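Lipid II:glycine glycyltransferase (Staphylococcus aureus, PDB 6SNR) probably adds the first glycine of the pentaglycine bridge to the lysine of lipid II, taking it from glycyl-tRNA, in staphylococcal cell-wall synthesis. Local coordinates at residues A[1-15]-A[42-56]. Residues are numbered along the deposited sequence; the frame is centred on the assembly and turned at random.
Sequences MEKMHITNQEHDAFV and RIAVGRDGEVQGVAQ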
# COMPACT_ATOMS: atom_id res chain seq x y z
N MET A 1 -0.44 5.51 -36.64
CA MET A 1 1.00 5.20 -36.37
C MET A 1 1.26 3.69 -36.50
O MET A 1 0.66 3.08 -37.37
CB MET A 1 1.40 5.75 -35.02
CG MET A 1 0.60 5.21 -33.84
SD MET A 1 1.40 5.89 -32.38
CE MET A 1 0.89 7.59 -32.57
N GLU A 2 2.10 3.07 -35.67
CA GLU A 2 2.47 1.67 -35.93
C GLU A 2 2.27 0.75 -34.72
O GLU A 2 2.50 1.17 -33.59
CB GLU A 2 3.93 1.63 -36.41
CG GLU A 2 4.80 0.45 -36.03
CD GLU A 2 6.23 0.60 -36.55
OE1 GLU A 2 6.76 1.73 -36.59
OE2 GLU A 2 6.84 -0.44 -36.91
N LYS A 3 1.84 -0.48 -34.98
CA LYS A 3 1.74 -1.51 -33.97
C LYS A 3 3.13 -2.03 -33.70
O LYS A 3 3.89 -2.18 -34.62
CB LYS A 3 0.83 -2.65 -34.38
CG LYS A 3 -0.62 -2.29 -34.64
CD LYS A 3 -1.42 -3.55 -34.87
CE LYS A 3 -1.45 -3.95 -36.33
NZ LYS A 3 -2.37 -3.06 -37.10
N MET A 4 3.48 -2.29 -32.43
CA MET A 4 4.84 -2.71 -32.10
C MET A 4 4.83 -3.95 -31.23
O MET A 4 3.92 -4.14 -30.41
CB MET A 4 5.56 -1.60 -31.36
CG MET A 4 5.72 -0.32 -32.14
SD MET A 4 6.45 1.06 -31.25
CE MET A 4 8.08 0.46 -30.84
N HIS A 5 5.87 -4.75 -31.37
CA HIS A 5 6.15 -5.86 -30.51
C HIS A 5 7.28 -5.45 -29.58
O HIS A 5 8.40 -5.10 -30.04
CB HIS A 5 6.57 -7.10 -31.32
CG HIS A 5 7.13 -8.23 -30.50
ND1 HIS A 5 8.07 -9.12 -31.00
CD2 HIS A 5 6.92 -8.59 -29.20
CE1 HIS A 5 8.38 -9.99 -30.06
NE2 HIS A 5 7.72 -9.68 -28.95
N ILE A 6 6.96 -5.44 -28.29
CA ILE A 6 7.94 -5.17 -27.22
C ILE A 6 7.93 -6.31 -26.22
O ILE A 6 6.93 -7.04 -26.06
CB ILE A 6 7.75 -3.80 -26.58
CG1 ILE A 6 6.48 -3.71 -25.71
CG2 ILE A 6 7.69 -2.78 -27.68
CD1 ILE A 6 6.29 -2.34 -25.10
N THR A 7 9.07 -6.51 -25.53
CA THR A 7 9.19 -7.59 -24.62
C THR A 7 8.42 -7.30 -23.33
O THR A 7 8.02 -6.15 -23.11
CB THR A 7 10.66 -7.86 -24.20
OG1 THR A 7 11.16 -6.75 -23.46
CG2 THR A 7 11.53 -8.11 -25.46
N ASN A 8 8.23 -8.31 -22.51
CA ASN A 8 7.63 -8.08 -21.15
C ASN A 8 8.38 -7.00 -20.34
O ASN A 8 7.77 -6.10 -19.73
CB ASN A 8 7.55 -9.37 -20.33
CG ASN A 8 6.47 -10.34 -20.82
OD1 ASN A 8 5.89 -10.21 -21.88
ND2 ASN A 8 6.22 -11.35 -20.01
N GLN A 9 9.72 -7.09 -20.34
CA GLN A 9 10.52 -6.11 -19.60
C GLN A 9 10.39 -4.70 -20.17
O GLN A 9 10.33 -3.74 -19.45
CB GLN A 9 11.99 -6.53 -19.57
CG GLN A 9 12.23 -7.71 -18.69
CD GLN A 9 12.07 -8.99 -19.41
OE1 GLN A 9 11.64 -9.03 -20.59
NE2 GLN A 9 12.45 -10.07 -18.74
N GLU A 10 10.34 -4.57 -21.50
CA GLU A 10 10.15 -3.30 -22.14
C GLU A 10 8.79 -2.68 -21.80
O GLU A 10 8.71 -1.51 -21.54
CB GLU A 10 10.34 -3.44 -23.66
CG GLU A 10 11.82 -3.70 -24.03
CD GLU A 10 12.02 -4.13 -25.48
OE1 GLU A 10 11.12 -4.65 -26.19
OE2 GLU A 10 13.19 -3.98 -25.92
N HIS A 11 7.75 -3.48 -21.86
CA HIS A 11 6.39 -3.06 -21.43
C HIS A 11 6.41 -2.58 -19.99
O HIS A 11 5.96 -1.49 -19.70
CB HIS A 11 5.43 -4.25 -21.55
CG HIS A 11 4.05 -3.96 -21.06
ND1 HIS A 11 3.63 -4.13 -19.75
CD2 HIS A 11 2.99 -3.46 -21.74
CE1 HIS A 11 2.33 -3.81 -19.68
NE2 HIS A 11 1.95 -3.35 -20.85
N ASP A 12 6.93 -3.40 -19.10
CA ASP A 12 6.96 -3.07 -17.67
C ASP A 12 7.77 -1.77 -17.43
O ASP A 12 7.38 -0.90 -16.65
CB ASP A 12 7.50 -4.24 -16.84
CG ASP A 12 6.54 -5.42 -16.77
OD1 ASP A 12 5.32 -5.17 -17.06
OD2 ASP A 12 6.99 -6.53 -16.44
N ALA A 13 8.88 -1.61 -18.13
CA ALA A 13 9.65 -0.37 -18.01
C ALA A 13 8.85 0.87 -18.40
O ALA A 13 8.84 1.90 -17.71
CB ALA A 13 10.96 -0.49 -18.80
N PHE A 14 8.14 0.75 -19.52
CA PHE A 14 7.30 1.82 -20.01
C PHE A 14 6.21 2.14 -19.01
O PHE A 14 5.97 3.33 -18.71
CB PHE A 14 6.70 1.45 -21.36
CG PHE A 14 5.90 2.57 -21.98
CD1 PHE A 14 4.57 2.74 -21.71
CD2 PHE A 14 6.51 3.47 -22.83
CE1 PHE A 14 3.85 3.79 -22.28
CE2 PHE A 14 5.81 4.51 -23.40
CZ PHE A 14 4.47 4.67 -23.13
N VAL A 15 5.51 1.12 -18.49
CA VAL A 15 4.47 1.33 -17.47
C VAL A 15 5.02 2.02 -16.20
O VAL A 15 4.42 2.96 -15.68
CB VAL A 15 3.79 -0.00 -17.08
CG1 VAL A 15 2.78 0.16 -15.92
CG2 VAL A 15 3.11 -0.66 -18.31
N ARG A 42 -1.02 -8.43 -24.73
CA ARG A 42 -0.49 -7.08 -24.75
C ARG A 42 -0.58 -6.44 -26.12
O ARG A 42 -0.56 -7.13 -27.16
CB ARG A 42 0.99 -7.04 -24.24
CG ARG A 42 1.16 -7.35 -22.75
CD ARG A 42 2.52 -6.88 -22.28
NE ARG A 42 3.59 -7.83 -22.75
CZ ARG A 42 4.46 -7.57 -23.72
NH1 ARG A 42 4.39 -6.46 -24.45
NH2 ARG A 42 5.39 -8.48 -24.04
N ILE A 43 -0.63 -5.12 -26.11
CA ILE A 43 -0.55 -4.24 -27.30
C ILE A 43 0.43 -3.12 -26.99
O ILE A 43 0.63 -2.72 -25.85
CB ILE A 43 -1.90 -3.65 -27.75
CG1 ILE A 43 -2.62 -2.87 -26.61
CG2 ILE A 43 -2.82 -4.77 -28.20
CD1 ILE A 43 -3.96 -2.20 -26.99
N ALA A 44 1.06 -2.59 -28.04
CA ALA A 44 1.95 -1.44 -27.96
C ALA A 44 1.86 -0.72 -29.27
O ALA A 44 1.72 -1.34 -30.31
CB ALA A 44 3.38 -1.82 -27.61
N VAL A 45 1.89 0.60 -29.21
CA VAL A 45 1.89 1.47 -30.40
C VAL A 45 2.96 2.58 -30.25
O VAL A 45 3.36 2.97 -29.14
CB VAL A 45 0.51 2.11 -30.61
CG1 VAL A 45 -0.60 1.07 -30.77
CG2 VAL A 45 0.20 3.09 -29.49
N GLY A 46 3.50 3.03 -31.38
CA GLY A 46 4.49 4.10 -31.37
C GLY A 46 4.90 4.53 -32.78
O GLY A 46 4.25 4.18 -33.75
N ARG A 47 5.95 5.34 -32.84
CA ARG A 47 6.45 5.90 -34.11
C ARG A 47 7.95 6.02 -34.02
O ARG A 47 8.49 6.37 -32.96
CB ARG A 47 5.88 7.30 -34.35
CG ARG A 47 4.46 7.35 -34.86
CD ARG A 47 4.05 8.77 -35.21
NE ARG A 47 4.62 9.23 -36.49
CZ ARG A 47 5.69 10.01 -36.63
NH1 ARG A 47 6.38 10.44 -35.57
NH2 ARG A 47 6.10 10.35 -37.85
N ASP A 48 8.63 5.74 -35.14
CA ASP A 48 10.08 5.91 -35.22
C ASP A 48 10.84 5.09 -34.19
O ASP A 48 11.89 5.53 -33.72
CB ASP A 48 10.48 7.39 -35.06
CG ASP A 48 9.71 8.32 -35.99
OD1 ASP A 48 9.60 8.00 -37.18
OD2 ASP A 48 9.21 9.37 -35.52
N GLY A 49 10.31 3.92 -33.84
CA GLY A 49 10.94 3.01 -32.87
C GLY A 49 10.72 3.36 -31.39
O GLY A 49 11.26 2.71 -30.50
N GLU A 50 9.95 4.42 -31.15
CA GLU A 50 9.69 4.89 -29.79
C GLU A 50 8.25 4.55 -29.43
O GLU A 50 7.33 5.04 -30.09
CB GLU A 50 9.88 6.41 -29.76
CG GLU A 50 9.70 7.08 -28.41
CD GLU A 50 9.88 8.59 -28.51
OE1 GLU A 50 10.85 9.03 -29.19
OE2 GLU A 50 9.05 9.35 -27.95
N VAL A 51 8.06 3.77 -28.37
CA VAL A 51 6.70 3.45 -27.89
C VAL A 51 6.00 4.73 -27.37
O VAL A 51 6.61 5.53 -26.64
CB VAL A 51 6.78 2.42 -26.75
CG1 VAL A 51 5.38 2.13 -26.14
CG2 VAL A 51 7.45 1.12 -27.20
N GLN A 52 4.73 4.92 -27.72
CA GLN A 52 3.91 6.05 -27.22
C GLN A 52 2.76 5.58 -26.32
O GLN A 52 2.17 6.39 -25.59
CB GLN A 52 3.38 6.94 -28.36
CG GLN A 52 4.46 7.72 -29.10
CD GLN A 52 3.87 8.68 -30.12
OE1 GLN A 52 2.72 9.12 -29.99
NE2 GLN A 52 4.65 9.01 -31.15
N GLY A 53 2.43 4.29 -26.33
CA GLY A 53 1.40 3.75 -25.39
C GLY A 53 1.40 2.24 -25.39
O GLY A 53 1.76 1.61 -26.39
N VAL A 54 0.97 1.64 -24.27
CA VAL A 54 0.83 0.21 -24.15
C VAL A 54 -0.42 -0.13 -23.39
O VAL A 54 -1.05 0.77 -22.78
CB VAL A 54 2.02 -0.43 -23.40
CG1 VAL A 54 3.32 -0.05 -24.09
CG2 VAL A 54 2.05 0.04 -21.94
N ALA A 55 -0.79 -1.38 -23.45
CA ALA A 55 -1.89 -1.88 -22.63
C ALA A 55 -1.78 -3.38 -22.48
O ALA A 55 -1.36 -4.10 -23.39
CB ALA A 55 -3.23 -1.45 -23.22
N GLN A 56 -2.10 -3.85 -21.29
CA GLN A 56 -2.23 -5.23 -20.98
C GLN A 56 -3.73 -5.55 -20.80
O GLN A 56 -4.42 -4.96 -19.98
CB GLN A 56 -1.50 -5.53 -19.68
CG GLN A 56 -1.57 -6.94 -19.29
CD GLN A 56 -0.59 -7.24 -18.20
OE1 GLN A 56 -0.81 -6.90 -17.03
NE2 GLN A 56 0.49 -7.84 -18.59
O HOH W 1 7.66 2.64 -34.04
O HOH W 2 7.45 4.54 -37.42
O HOH W 3 1.05 -4.47 -30.54
O HOH W 4 2.91 -10.47 -21.97
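E2 and G46 exchange two backbone hydrogen bonds, each 3.1 Å, E2 N to G46 O and G46 N to E2 O. With M4 N to A44 O (2.9 Å), they add strand 2-3, antiparallel, to the margin of the hairpin formed by strands 39-47 and 50-61. Two waters link E2 OE1 to the amides of D48 and G49 in the type I' turn R47-E50 of the hairpin.

The side chain of R42 supplies the polar clasp. Bent at chi3 (-76°), it turns its guanidinium end-on to I6 O, which lies in the guanidinium plane and accepts from NH1 and NH2; NH2 also donates to N8 OD1 at 2.8 Å.

Apolar and CH-pi contacts also join the two segments. R42 CD sits over one face of the H11 ring, 3.6 Å from its centroid, while V15 CG2 covers the opposite face. V51 CG1 lies over a face of the F14 ring in a CH-pi contact, and I6 CD1 reaches A44 CB and V54 CG1. Nearer the turn, M4 CE meets V51 CG2 (3.8 Å), with SD beside G46.

H11 NE2 is buried without a polar partner, whereas two carbonyl oxygens, I6 O and N8 OD1, meet the charge of R42. Backbone pairing thus holds the N-terminus at the sheet edge, and R42, V51 and V54 seat the helix across the hairpin face.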